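Local coordinates for clan CA, family C40, NlpC/P60 superfamily cysteine peptidase (Trichomonas vaginalis, PDB 6BIO), which probably acts as a cysteine peptidase of the NlpC/P60 family, a peptidoglycan hydrolase that the parasite acquired laterally and directs against bacteria, at residues Phe125-Ile128 and Tyr133-Tyr136; Thr91-Tyr96 and Glu139-Tyr144; Tyr46-Asp51 and Val66-Glu71; Ala159-Thr164 and Tyr190-Ile195. All coordinates share one frame; numbering follows the deposited sequence.

Interaction 1. Residues Phe125-Ile128 and Tyr133-Tyr136; sequences FYRI and YIGY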
loop_
_atom_site.group_PDB
_atom_site.type_symbol
_atom_site.label_atom_id
_atom_site.label_comp_id
_atom_site.label_asym_id
_atom_site.label_seq_id
_atom_site.Cartn_x
_atom_site.Cartn_y
_atom_site.Cartn_z
ATOM N N PHE A 125 2.900 9.085 -12.933
ATOM C CA PHE A 125 4.230 9.674 -12.998
ATOM C C PHE A 125 5.027 9.296 -11.754
ATOM O O PHE A 125 4.451 9.032 -10.703
ATOM C CB PHE A 125 4.181 11.213 -13.052
ATOM C CG PHE A 125 3.508 11.789 -14.286
ATOM C CD1 PHE A 125 2.121 11.812 -14.406
ATOM C CD2 PHE A 125 4.268 12.434 -15.271
ATOM C CE1 PHE A 125 1.531 12.391 -15.520
ATOM C CE2 PHE A 125 3.677 12.995 -16.380
ATOM C CZ PHE A 125 2.296 12.977 -16.498
ATOM N N TYR A 126 6.366 9.325 -11.850
ATOM C CA TYR A 126 7.251 9.461 -10.696
ATOM C C TYR A 126 7.636 10.926 -10.582
ATOM O O TYR A 126 7.722 11.638 -11.595
ATOM C CB TYR A 126 8.547 8.644 -10.850
ATOM C CG TYR A 126 8.384 7.139 -10.800
ATOM C CD1 TYR A 126 8.339 6.463 -9.582
ATOM C CD2 TYR A 126 8.252 6.393 -11.963
ATOM C CE1 TYR A 126 8.189 5.118 -9.523
ATOM C CE2 TYR A 126 8.123 5.014 -11.908
ATOM C CZ TYR A 126 8.095 4.388 -10.686
ATOM O OH TYR A 126 7.940 3.043 -10.551
ATOM N N ARG A 127 8.000 11.347 -9.384
ATOM C CA ARG A 127 8.698 12.607 -9.226
ATOM C C ARG A 127 10.167 12.272 -9.095
ATOM O O ARG A 127 10.526 11.385 -8.325
ATOM C CB ARG A 127 8.214 13.400 -8.017
ATOM C CG ARG A 127 8.707 14.853 -8.058
ATOM C CD ARG A 127 8.070 15.757 -6.987
ATOM N NE ARG A 127 8.433 15.373 -5.645
ATOM C CZ ARG A 127 9.482 15.855 -4.980
ATOM N NH1 ARG A 127 9.735 15.420 -3.756
ATOM N NH2 ARG A 127 10.292 16.744 -5.548
ATOM N N ILE A 128 11.011 12.972 -9.877
ATOM C CA ILE A 128 12.429 12.635 -9.958
ATOM C C ILE A 128 13.295 13.877 -9.892
ATOM O O ILE A 128 12.842 15.007 -10.092
ATOM C CB ILE A 128 12.822 11.818 -11.219
ATOM C CG1 ILE A 128 12.609 12.640 -12.503
ATOM C CG2 ILE A 128 12.086 10.508 -11.295
ATOM C CD1 ILE A 128 13.358 12.135 -13.703
ATOM N N TYR A 133 17.405 18.959 -11.803
ATOM C CA TYR A 133 16.093 19.350 -12.325
ATOM C C TYR A 133 15.055 18.411 -11.722
ATOM O O TYR A 133 15.211 17.179 -11.772
ATOM C CB TYR A 133 16.052 19.223 -13.852
ATOM C CG TYR A 133 16.995 20.195 -14.553
ATOM C CD1 TYR A 133 16.578 21.477 -14.884
ATOM C CD2 TYR A 133 18.286 19.840 -14.839
ATOM C CE1 TYR A 133 17.431 22.373 -15.482
ATOM C CE2 TYR A 133 19.149 20.739 -15.485
ATOM C CZ TYR A 133 18.713 21.979 -15.773
ATOM O OH TYR A 133 19.617 22.817 -16.390
ATOM N N ILE A 134 13.983 18.982 -11.182
ATOM C CA ILE A 134 13.020 18.244 -10.366
ATOM C C ILE A 134 11.631 18.321 -10.992
ATOM O O ILE A 134 11.169 19.404 -11.368
ATOM C CB ILE A 134 13.015 18.820 -8.941
ATOM C CG1 ILE A 134 14.388 18.571 -8.266
ATOM C CG2 ILE A 134 11.909 18.184 -8.095
ATOM C CD1 ILE A 134 14.648 19.526 -7.154
ATOM N N GLY A 135 10.949 17.189 -11.066
ATOM C CA GLY A 135 9.597 17.207 -11.567
ATOM C C GLY A 135 9.127 15.808 -11.917
ATOM O O GLY A 135 9.694 14.809 -11.455
ATOM N N TYR A 136 8.077 15.759 -12.745
ATOM C CA TYR A 136 7.315 14.531 -12.942
ATOM C C TYR A 136 7.584 13.911 -14.308
ATOM O O TYR A 136 7.486 14.587 -15.331
ATOM C CB TYR A 136 5.815 14.820 -12.775
ATOM C CG TYR A 136 5.479 15.224 -11.353
ATOM C CD1 TYR A 136 5.604 16.531 -10.909
ATOM C CD2 TYR A 136 5.112 14.261 -10.411
ATOM C CE1 TYR A 136 5.344 16.891 -9.613
ATOM C CE2 TYR A 136 4.837 14.602 -9.114
ATOM C CZ TYR A 136 4.937 15.904 -8.704
ATOM O OH TYR A 136 4.672 16.209 -7.407
HETATM O O HOH W 1 5.709 14.478 -5.293
#
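The hairpin formed by strands 125-130 and 133-138, within the bacterial SH3 domain, pairs Arg127 with Tyr136 and Ile128 with Gly135. The second pair carries the backbone bonds: Ile128 N donates to Gly135 O at 2.8 Å, and Gly135 N returns a bond to Ile128 O at 3.0 Å. Arg127 and Tyr136 form the neighbouring non-hydrogen-bonded pair, and here the side chains do the work. With CG anti to the backbone N (chi1 -166°), Arg127 lays its aliphatic chain across the phenol. Its CG sits over one face, 4.1 Å from the Tyr136 ring centroid, in a CH-pi contact, while CD goes on to the hydroxyl end of the ring, 3.5 Å from Tyr136 OH. The bend at chi3 (65°) then turns the guanidinium off the ring, the two planes lying 55° apart, and brings NH2 within 3.3 Å of Ile134 CG2, which meets the guanidinium at its edge. A water joins Tyr136 OH, at 2.9 Å, to Arg127 NE through a weak bond. Near the CB end of Tyr136, Phe125 crosses it at about a right angle, with Phe125 CD2 3.8 Å from Tyr136 CB. Gly135 itself adopts backbone angles that favour glycine. The charged end of Arg127 finds its main polar partner in the carbonyl of Gln18, through NH1. The arginine thus spends its methylenes on the aromatic face, NH1 on a backbone carbonyl and NE, weakly, on the water, which probably restricts the guanidinium of this buried residue.

Interaction 2. Residues Thr91-Tyr96 and Glu139-Tyr144; sequences TEANIY and EDALQY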
loop_
_atom_site.group_PDB
_atom_site.type_symbol
_atom_site.label_atom_id
_atom_site.label_comp_id
_atom_site.label_asym_id
_atom_site.label_seq_id
_atom_site.Cartn_x
_atom_site.Cartn_y
_atom_site.Cartn_z
ATOM N N THR A 91 13.527 5.390 -22.031
ATOM C CA THR A 91 13.038 6.063 -23.227
ATOM C C THR A 91 13.131 7.555 -22.970
ATOM O O THR A 91 13.003 7.992 -21.839
ATOM C CB THR A 91 11.559 5.704 -23.489
ATOM O OG1 THR A 91 11.382 4.287 -23.444
ATOM C CG2 THR A 91 11.105 6.174 -24.871
ATOM N N GLU A 92 13.363 8.335 -24.017
ATOM C CA GLU A 92 13.375 9.786 -23.853
ATOM C C GLU A 92 12.016 10.260 -23.329
ATOM O O GLU A 92 10.965 9.686 -23.636
ATOM C CB GLU A 92 13.718 10.486 -25.171
ATOM C CG GLU A 92 12.665 10.305 -26.269
ATOM C CD GLU A 92 12.955 11.147 -27.532
ATOM O OE1 GLU A 92 13.835 12.063 -27.499
ATOM O OE2 GLU A 92 12.290 10.881 -28.560
ATOM N N ALA A 93 12.049 11.313 -22.513
ATOM C CA ALA A 93 10.838 11.839 -21.884
ATOM C C ALA A 93 11.132 13.259 -21.414
ATOM O O ALA A 93 12.288 13.697 -21.358
ATOM C CB ALA A 93 10.440 10.999 -20.680
ATOM N N ASN A 94 10.074 14.000 -21.098
ATOM C CA ASN A 94 10.194 15.279 -20.415
ATOM C C ASN A 94 9.918 15.115 -18.925
ATOM O O ASN A 94 9.030 14.356 -18.513
ATOM C CB ASN A 94 9.174 16.274 -20.961
ATOM C CG ASN A 94 9.529 16.767 -22.339
ATOM O OD1 ASN A 94 10.700 16.977 -22.675
ATOM N ND2 ASN A 94 8.512 16.950 -23.162
ATOM N N ILE A 95 10.654 15.855 -18.120
ATOM C CA ILE A 95 10.255 16.144 -16.749
ATOM C C ILE A 95 9.284 17.324 -16.808
ATOM O O ILE A 95 9.638 18.390 -17.327
ATOM C CB ILE A 95 11.478 16.460 -15.857
ATOM C CG1 ILE A 95 12.360 15.242 -15.701
ATOM C CG2 ILE A 95 10.985 16.959 -14.476
ATOM C CD1 ILE A 95 13.681 15.527 -15.042
ATOM N N TYR A 96 8.070 17.134 -16.281
ATOM C CA TYR A 96 7.025 18.154 -16.289
ATOM C C TYR A 96 6.859 18.777 -14.907
ATOM O O TYR A 96 7.207 18.183 -13.881
ATOM C CB TYR A 96 5.694 17.545 -16.743
ATOM C CG TYR A 96 5.678 17.163 -18.184
ATOM C CD1 TYR A 96 5.636 18.136 -19.163
ATOM C CD2 TYR A 96 5.755 15.849 -18.557
ATOM C CE1 TYR A 96 5.614 17.802 -20.474
ATOM C CE2 TYR A 96 5.700 15.473 -19.869
ATOM C CZ TYR A 96 5.663 16.470 -20.840
ATOM O OH TYR A 96 5.608 16.164 -22.185
ATOM N N GLU A 139 5.532 7.261 -15.823
ATOM C CA GLU A 139 6.114 6.181 -15.054
ATOM C C GLU A 139 6.738 5.099 -15.944
ATOM O O GLU A 139 7.762 4.514 -15.580
ATOM C CB GLU A 139 5.144 5.669 -13.968
ATOM C CG GLU A 139 4.040 4.957 -14.473
ATOM C CD GLU A 139 2.915 4.742 -13.406
ATOM O OE1 GLU A 139 2.978 5.136 -12.204
ATOM O OE2 GLU A 139 1.941 4.191 -13.829
ATOM N N ASP A 140 6.224 4.883 -17.147
ATOM C CA ASP A 140 6.840 3.855 -17.974
ATOM C C ASP A 140 8.155 4.285 -18.615
ATOM O O ASP A 140 8.824 3.449 -19.245
ATOM C CB ASP A 140 5.830 3.376 -19.004
ATOM C CG ASP A 140 4.712 2.566 -18.358
ATOM O OD1 ASP A 140 5.005 1.814 -17.381
ATOM O OD2 ASP A 140 3.537 2.710 -18.766
ATOM N N ALA A 141 8.569 5.547 -18.466
ATOM C CA ALA A 141 9.866 5.942 -18.974
ATOM C C ALA A 141 11.005 5.490 -18.085
ATOM O O ALA A 141 12.159 5.615 -18.511
ATOM C CB ALA A 141 9.932 7.450 -19.174
ATOM N N LEU A 142 10.723 4.994 -16.866
ATOM C CA LEU A 142 11.767 4.573 -15.942
ATOM C C LEU A 142 11.835 3.068 -15.839
ATOM O O LEU A 142 10.815 2.381 -15.944
ATOM C CB LEU A 142 11.532 5.136 -14.534
ATOM C CG LEU A 142 11.527 6.666 -14.448
ATOM C CD1 LEU A 142 11.560 7.100 -12.989
ATOM C CD2 LEU A 142 12.707 7.318 -15.219
ATOM N N GLN A 143 13.040 2.566 -15.546
ATOM C CA GLN A 143 13.259 1.123 -15.397
ATOM C C GLN A 143 12.591 0.600 -14.127
ATOM O O GLN A 143 11.919 -0.446 -14.167
ATOM C CB GLN A 143 14.769 0.829 -15.376
ATOM C CG GLN A 143 15.157 -0.603 -15.053
ATOM C CD GLN A 143 14.658 -1.586 -16.059
ATOM O OE1 GLN A 143 14.634 -1.316 -17.274
ATOM N NE2 GLN A 143 14.241 -2.748 -15.571
ATOM N N TYR A 144 12.736 1.335 -13.009
ATOM C CA TYR A 144 12.216 0.911 -11.709
ATOM C C TYR A 144 10.707 0.872 -11.743
ATOM O O TYR A 144 10.057 1.774 -12.260
ATOM C CB TYR A 144 12.678 1.903 -10.642
ATOM C CG TYR A 144 12.251 1.565 -9.210
ATOM C CD1 TYR A 144 11.020 1.992 -8.698
ATOM C CD2 TYR A 144 13.081 0.825 -8.372
ATOM C CE1 TYR A 144 10.635 1.684 -7.392
ATOM C CE2 TYR A 144 12.705 0.481 -7.111
ATOM C CZ TYR A 144 11.481 0.917 -6.613
ATOM O OH TYR A 144 11.046 0.638 -5.347
HETATM O O HOH W 2 9.002 2.475 -21.816
#
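Two methyl groups make the close part of this contact: Ala93 CB and Ala141 CB lie 3.9 Å apart, each CB directed at the opposing segment. Ala93 opens strand 93-96, whereas Ala141 ends the short 3-10 turn 139-141 that follows strand 133-138. Ala141 CB also lies 4.1 Å from Thr91 O, so the methyl group touches both the side chain of Ala93 and the backbone two residues before it. Both alanines are buried.

Toward Thr91 the fit loosens. Thr91 N is 3.8 Å from Ala141 O, and the two segments share no direct hydrogen bond. Thr91 is exposed, and a water spans the remaining distance: it donates to Asp140 O at 2.8 Å and makes a weak bond of 3.4 Å with Thr91 OG1. The 3-10 turn itself is closed by a bond of 3.3 Å from Leu142 N to Glu139 O. Beyond it Leu142 turns its side chain onto Tyr126 of the neighbouring strand.

Small apolar groups therefore join the start of strand 93-96 to the turn on the buried side, while polar atoms at the exposed margin meet through solvent. This small contact, 118 Å² in all, rests on shape and dispersion; the directional link nearby is the backbone bond of Tyr96 with Tyr136.

Interaction 3. Residues Tyr46-Asp51 and Val66-Glu71; sequences YWLYFD and VRIGTE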
loop_
_atom_site.group_PDB
_atom_site.type_symbol
_atom_site.label_atom_id
_atom_site.label_comp_id
_atom_site.label_asym_id
_atom_site.label_seq_id
_atom_site.Cartn_x
_atom_site.Cartn_y
_atom_site.Cartn_z
ATOM N N TYR A 46 -4.998 5.074 15.297
ATOM C CA TYR A 46 -4.515 3.717 15.083
ATOM C C TYR A 46 -2.991 3.814 15.232
ATOM O O TYR A 46 -2.488 4.782 15.798
ATOM C CB TYR A 46 -5.002 3.140 13.724
ATOM C CG TYR A 46 -4.916 4.074 12.523
ATOM C CD1 TYR A 46 -3.689 4.448 11.975
ATOM C CD2 TYR A 46 -6.087 4.596 11.952
ATOM C CE1 TYR A 46 -3.643 5.287 10.874
ATOM C CE2 TYR A 46 -6.037 5.456 10.864
ATOM C CZ TYR A 46 -4.814 5.817 10.345
ATOM O OH TYR A 46 -4.652 6.674 9.274
ATOM N N TRP A 47 -2.262 2.825 14.725
ATOM C CA TRP A 47 -0.821 2.819 14.658
ATOM C C TRP A 47 -0.398 2.534 13.228
ATOM O O TRP A 47 -1.163 2.024 12.416
ATOM C CB TRP A 47 -0.242 1.697 15.525
ATOM C CG TRP A 47 -0.429 1.853 17.015
ATOM C CD1 TRP A 47 0.551 2.195 17.921
ATOM C CD2 TRP A 47 -1.608 1.633 17.794
ATOM N NE1 TRP A 47 0.060 2.189 19.203
ATOM C CE2 TRP A 47 -1.263 1.849 19.163
ATOM C CE3 TRP A 47 -2.915 1.261 17.486
ATOM C CZ2 TRP A 47 -2.202 1.728 20.209
ATOM C CZ3 TRP A 47 -3.843 1.129 18.539
ATOM C CH2 TRP A 47 -3.476 1.370 19.871
ATOM N N LEU A 48 0.852 2.866 12.927
ATOM C CA LEU A 48 1.509 2.351 11.733
ATOM C C LEU A 48 2.734 1.550 12.154
ATOM O O LEU A 48 3.152 1.621 13.308
ATOM C CB LEU A 48 1.884 3.452 10.733
ATOM C CG LEU A 48 0.708 4.166 10.096
ATOM C CD1 LEU A 48 1.227 5.294 9.218
ATOM C CD2 LEU A 48 -0.198 3.222 9.329
ATOM N N TYR A 49 3.283 0.751 11.219
ATOM C CA TYR A 49 4.155 -0.372 11.580
ATOM C C TYR A 49 5.479 -0.379 10.820
ATOM O O TYR A 49 5.589 0.126 9.701
ATOM C CB TYR A 49 3.401 -1.707 11.415
ATOM C CG TYR A 49 2.190 -1.742 12.295
ATOM C CD1 TYR A 49 2.306 -1.980 13.649
ATOM C CD2 TYR A 49 0.937 -1.393 11.800
ATOM C CE1 TYR A 49 1.209 -1.981 14.482
ATOM C CE2 TYR A 49 -0.145 -1.341 12.614
ATOM C CZ TYR A 49 -0.023 -1.633 13.963
ATOM O OH TYR A 49 -1.132 -1.590 14.797
ATOM N N PHE A 50 6.461 -1.014 11.454
ATOM C CA PHE A 50 7.798 -1.140 10.908
ATOM C C PHE A 50 7.775 -1.638 9.472
ATOM O O PHE A 50 7.061 -2.588 9.135
ATOM C CB PHE A 50 8.559 -2.134 11.787
ATOM C CG PHE A 50 9.943 -2.420 11.307
ATOM C CD1 PHE A 50 10.942 -1.463 11.365
ATOM C CD2 PHE A 50 10.208 -3.640 10.733
ATOM C CE1 PHE A 50 12.184 -1.767 10.861
ATOM C CE2 PHE A 50 11.495 -3.955 10.263
ATOM C CZ PHE A 50 12.459 -3.018 10.305
ATOM N N ASP A 51 8.567 -0.991 8.611
ATOM C CA ASP A 51 8.795 -1.378 7.227
ATOM C C ASP A 51 7.611 -1.116 6.310
ATOM O O ASP A 51 7.658 -1.520 5.160
ATOM C CB ASP A 51 9.320 -2.805 7.110
ATOM C CG ASP A 51 10.088 -3.066 5.831
ATOM O OD1 ASP A 51 10.965 -2.253 5.486
ATOM O OD2 ASP A 51 9.866 -4.110 5.200
ATOM N N VAL A 66 1.844 11.777 6.841
ATOM C CA VAL A 66 2.102 10.674 5.923
ATOM C C VAL A 66 0.803 10.241 5.260
ATOM O O VAL A 66 -0.292 10.461 5.771
ATOM C CB VAL A 66 2.847 9.486 6.602
ATOM C CG1 VAL A 66 4.157 9.982 7.243
ATOM C CG2 VAL A 66 1.971 8.817 7.664
ATOM N N ARG A 67 0.965 9.551 4.138
ATOM C CA ARG A 67 -0.164 9.153 3.329
ATOM C C ARG A 67 0.070 7.772 2.761
ATOM O O ARG A 67 1.170 7.469 2.265
ATOM C CB ARG A 67 -0.375 10.136 2.190
ATOM C CG ARG A 67 -1.550 9.799 1.246
ATOM C CD ARG A 67 -1.649 10.843 0.158
ATOM N NE ARG A 67 -0.596 10.785 -0.825
ATOM C CZ ARG A 67 -0.615 9.975 -1.890
ATOM N NH1 ARG A 67 -1.541 9.045 -2.026
ATOM N NH2 ARG A 67 0.308 10.108 -2.828
ATOM N N ILE A 68 -0.973 6.945 2.842
ATOM C CA ILE A 68 -1.011 5.637 2.179
ATOM C C ILE A 68 -2.302 5.630 1.363
ATOM O O ILE A 68 -3.387 5.648 1.932
ATOM C CB ILE A 68 -0.977 4.489 3.185
ATOM C CG1 ILE A 68 0.301 4.536 4.019
ATOM C CG2 ILE A 68 -1.122 3.114 2.484
ATOM C CD1 ILE A 68 0.110 3.818 5.357
ATOM N N GLY A 69 -2.198 5.689 0.052
ATOM C CA GLY A 69 -3.416 5.751 -0.752
ATOM C C GLY A 69 -4.250 6.965 -0.397
ATOM O O GLY A 69 -3.782 8.100 -0.427
ATOM N N THR A 70 -5.503 6.708 -0.067
ATOM C CA THR A 70 -6.431 7.767 0.278
ATOM C C THR A 70 -6.362 8.155 1.745
ATOM O O THR A 70 -7.085 9.059 2.151
ATOM C CB THR A 70 -7.880 7.355 -0.046
ATOM O OG1 THR A 70 -8.200 6.180 0.691
ATOM C CG2 THR A 70 -8.074 7.030 -1.508
ATOM N N GLU A 71 -5.566 7.482 2.563
ATOM C CA GLU A 71 -5.515 7.703 3.993
ATOM C C GLU A 71 -4.317 8.567 4.354
ATOM O O GLU A 71 -3.208 8.318 3.888
ATOM C CB GLU A 71 -5.412 6.350 4.713
ATOM C CG GLU A 71 -5.505 6.396 6.229
ATOM C CD GLU A 71 -6.894 6.672 6.780
ATOM O OE1 GLU A 71 -7.881 6.546 6.009
ATOM O OE2 GLU A 71 -6.983 7.032 7.985
#
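Tyr46 swings its ring between its own backbone N and carbonyl carbon (chi1 44°), and Glu71 extends CG anti to its backbone N (chi1 -173°) before bending at chi2; the two side chains arrive from opposite directions. Tyr46 OH donates to Glu71 OE2 at 2.7 Å. The carboxylate oxygen lies at the edge of the ring, near its plane, and receives the bond on its anti lone pair, with ring and carboxylate planes turned 54° apart. The same OE2 forms a salt bridge with Lys35, so phenol and ammonium share one oxygen and probably stabilise its negative charge.

Beside this polar pair, Leu48 reaches its two methyl branches tip to tip into the other segment. Its CD1 meets Val66 CG2 at 3.9 Å, and its CD2 meets Ile68 CD1 at 4.0 Å. A type II' turn from Ile68 to Glu71, with Gly69 at positive phi, reverses the chain, and backbone bonds in both directions between Ile68 and Glu71 close it.

Such cross-strand meetings mark a strongly curved antiparallel sheet. From edge strand 46-49, Leu48 spans strands 30-34 and 71-76 to reach strand 63-68; Tyr46 crosses only strand 30-34 to Glu71. Cys73 of strand 71-76 touches Tyr46, Leu48 and Val66, and the Tyr46 ring also meets Phe196 and His198.

Interaction 4. Residues Ala159-Thr164 and Tyr190-Ile195; sequences ANLVKT and YNRLDI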
loop_
_atom_site.group_PDB
_atom_site.type_symbol
_atom_site.label_atom_id
_atom_site.label_comp_id
_atom_site.label_asym_id
_atom_site.label_seq_id
_atom_site.Cartn_x
_atom_site.Cartn_y
_atom_site.Cartn_z
ATOM N N ALA A 159 -2.662 -10.719 -4.286
ATOM C CA ALA A 159 -2.555 -12.165 -4.134
ATOM C C ALA A 159 -1.113 -12.614 -4.298
ATOM O O ALA A 159 -0.631 -13.463 -3.540
ATOM C CB ALA A 159 -3.450 -12.857 -5.159
ATOM N N ASN A 160 -0.391 -12.061 -5.283
ATOM C CA ASN A 160 1.034 -12.383 -5.385
ATOM C C ASN A 160 1.772 -11.975 -4.105
ATOM O O ASN A 160 2.612 -12.731 -3.590
ATOM C CB ASN A 160 1.673 -11.727 -6.603
ATOM C CG ASN A 160 3.207 -11.923 -6.597
ATOM O OD1 ASN A 160 3.730 -13.027 -6.846
ATOM N ND2 ASN A 160 3.934 -10.856 -6.306
ATOM N N LEU A 161 1.501 -10.772 -3.590
ATOM C CA LEU A 161 2.225 -10.310 -2.399
ATOM C C LEU A 161 2.038 -11.252 -1.208
ATOM O O LEU A 161 3.010 -11.553 -0.513
ATOM C CB LEU A 161 1.803 -8.880 -2.050
ATOM C CG LEU A 161 2.486 -7.842 -2.940
ATOM C CD1 LEU A 161 1.683 -6.563 -3.059
ATOM C CD2 LEU A 161 3.887 -7.535 -2.407
ATOM N N VAL A 162 0.804 -11.715 -0.939
ATOM C CA VAL A 162 0.668 -12.632 0.195
ATOM C C VAL A 162 1.352 -13.963 -0.082
ATOM O O VAL A 162 1.865 -14.589 0.855
ATOM C CB VAL A 162 -0.775 -12.802 0.708
ATOM C CG1 VAL A 162 -1.345 -11.494 1.189
ATOM C CG2 VAL A 162 -1.672 -13.445 -0.361
ATOM N N LYS A 163 1.399 -14.416 -1.339
ATOM C CA LYS A 163 2.139 -15.641 -1.646
ATOM C C LYS A 163 3.603 -15.509 -1.282
ATOM O O LYS A 163 4.208 -16.490 -0.880
ATOM C CB LYS A 163 1.988 -16.027 -3.117
ATOM C CG LYS A 163 0.589 -16.486 -3.469
ATOM C CD LYS A 163 0.432 -16.710 -4.970
ATOM C CE LYS A 163 -1.021 -16.937 -5.312
ATOM N NZ LYS A 163 -1.196 -17.335 -6.764
ATOM N N THR A 164 4.183 -14.310 -1.419
ATOM C CA THR A 164 5.600 -14.124 -1.097
ATOM C C THR A 164 5.872 -14.329 0.383
ATOM O O THR A 164 7.052 -14.402 0.780
ATOM C CB THR A 164 6.130 -12.730 -1.494
ATOM O OG1 THR A 164 5.669 -11.720 -0.597
ATOM C CG2 THR A 164 5.799 -12.381 -2.944
ATOM N N TYR A 190 -1.515 -4.724 1.161
ATOM C CA TYR A 190 -2.051 -3.532 0.513
ATOM C C TYR A 190 -1.159 -2.307 0.700
ATOM O O TYR A 190 -1.089 -1.449 -0.197
ATOM C CB TYR A 190 -3.535 -3.317 0.901
ATOM C CG TYR A 190 -4.415 -4.170 -0.000
ATOM C CD1 TYR A 190 -4.710 -3.713 -1.262
ATOM C CD2 TYR A 190 -4.890 -5.411 0.380
ATOM C CE1 TYR A 190 -5.430 -4.467 -2.133
ATOM C CE2 TYR A 190 -5.618 -6.187 -0.500
ATOM C CZ TYR A 190 -5.923 -5.688 -1.748
ATOM O OH TYR A 190 -6.642 -6.423 -2.663
ATOM N N ASN A 191 -0.386 -2.245 1.785
ATOM C CA ASN A 191 0.599 -1.177 1.939
ATOM C C ASN A 191 1.553 -1.180 0.752
ATOM O O ASN A 191 1.921 -0.121 0.238
ATOM C CB ASN A 191 1.391 -1.351 3.231
ATOM C CG ASN A 191 2.453 -0.275 3.355
ATOM O OD1 ASN A 191 3.631 -0.483 3.051
ATOM N ND2 ASN A 191 2.034 0.906 3.749
ATOM N N ARG A 192 1.958 -2.365 0.291
ATOM C CA ARG A 192 2.876 -2.469 -0.837
ATOM C C ARG A 192 2.260 -2.079 -2.171
ATOM O O ARG A 192 2.995 -1.903 -3.159
ATOM C CB ARG A 192 3.407 -3.883 -0.872
ATOM C CG ARG A 192 4.385 -4.230 0.264
ATOM C CD ARG A 192 5.591 -3.353 0.266
ATOM N NE ARG A 192 6.638 -3.760 1.185
ATOM C CZ ARG A 192 6.892 -3.205 2.355
ATOM N NH1 ARG A 192 6.121 -2.278 2.851
ATOM N NH2 ARG A 192 7.949 -3.597 3.042
ATOM N N LEU A 193 0.946 -1.882 -2.222
ATOM C CA LEU A 193 0.224 -1.349 -3.374
ATOM C C LEU A 193 -0.261 0.070 -3.126
ATOM O O LEU A 193 -1.054 0.612 -3.913
ATOM C CB LEU A 193 -0.966 -2.265 -3.688
ATOM C CG LEU A 193 -0.534 -3.701 -4.039
ATOM C CD1 LEU A 193 -1.736 -4.612 -4.158
ATOM C CD2 LEU A 193 0.293 -3.777 -5.340
ATOM N N ASP A 194 0.211 0.700 -2.054
ATOM C CA ASP A 194 -0.163 2.076 -1.737
ATOM C C ASP A 194 -1.671 2.206 -1.563
ATOM O O ASP A 194 -2.264 3.212 -1.949
ATOM C CB ASP A 194 0.386 3.065 -2.766
ATOM C CG ASP A 194 0.369 4.528 -2.309
ATOM O OD1 ASP A 194 0.372 4.809 -1.097
ATOM O OD2 ASP A 194 0.397 5.364 -3.248
ATOM N N ILE A 195 -2.263 1.208 -0.897
ATOM C CA ILE A 195 -3.693 1.192 -0.623
ATOM C C ILE A 195 -3.825 0.979 0.883
ATOM O O ILE A 195 -3.249 0.035 1.430
ATOM C CB ILE A 195 -4.399 0.066 -1.407
ATOM C CG1 ILE A 195 -4.352 0.395 -2.885
ATOM C CG2 ILE A 195 -5.828 -0.122 -0.881
ATOM C CD1 ILE A 195 -4.716 -0.830 -3.740
#
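Leu161, on helix 154-163, packs against the C-terminal end of helix 182-191 and the turn there. Tyr190 and Asn191 belong to that helix, and Tyr190 O accepts from Leu193 N at 2.9 Å and from Ile195 N at 3.0 Å, the two donors arriving from opposite faces of its carbonyl plane. Next comes Arg192, whose CB lies 3.9 Å from Leu161 CD1, the two side chains crossing at about a right angle. A bend at chi2 (-59°) carries the rest of the arginine away from the leucine; its guanidinium forms a salt bridge with Asp51 and a cation-pi contact with Tyr53, and bonds only weakly to Asn191 OD1. Leu193 supplies the other apolar surface. It slides past Leu161 in the opposite direction, with Leu161 CD1 3.8 Å from Leu193 CG, so that the same methyl touches both Arg192 and Leu193. Leu193 also touches Arg157 and Ala158 of the same helix as Leu161.

At Asp194 the backbone adopts positive phi (59°), and Asp194 N bonds to Asn191 O at 3.0 Å. Its carboxylate accepts bonds from His55, Asn121 and the backbone of Gly69. Ile195 completes the pattern through its bond to Tyr190 O. This is a Schellman motif, with Asp194 as the C-prime residue, closing a helix of the NlpC/P60 domain while the residues just before Asp194 pack on helix 154-163.

Overall arrangement
Interactions 1 and 2 form one unit of the bacterial SH3 domain, their centres about 9 Å apart and the hairpin nested within the loop that Thr91-Tyr96 and Glu139-Tyr144 close. Gly135 CA packs on Ile95 CG2. Interaction 3 reaches the same long sheet as interaction 1, with centres about 23 Å apart and no touch. It meets interaction 4 instead, centres about 14 Å apart, through the partners of Arg192 and Asp194. Interaction 4 thereby ties the NlpC/P60 domain to residues of the preceding beta region. In NlpC/P60 peptidases the catalytic cysteine starts the helix corresponding to 182-191, so interaction 4 probably lies at the end of that helix far from the active site.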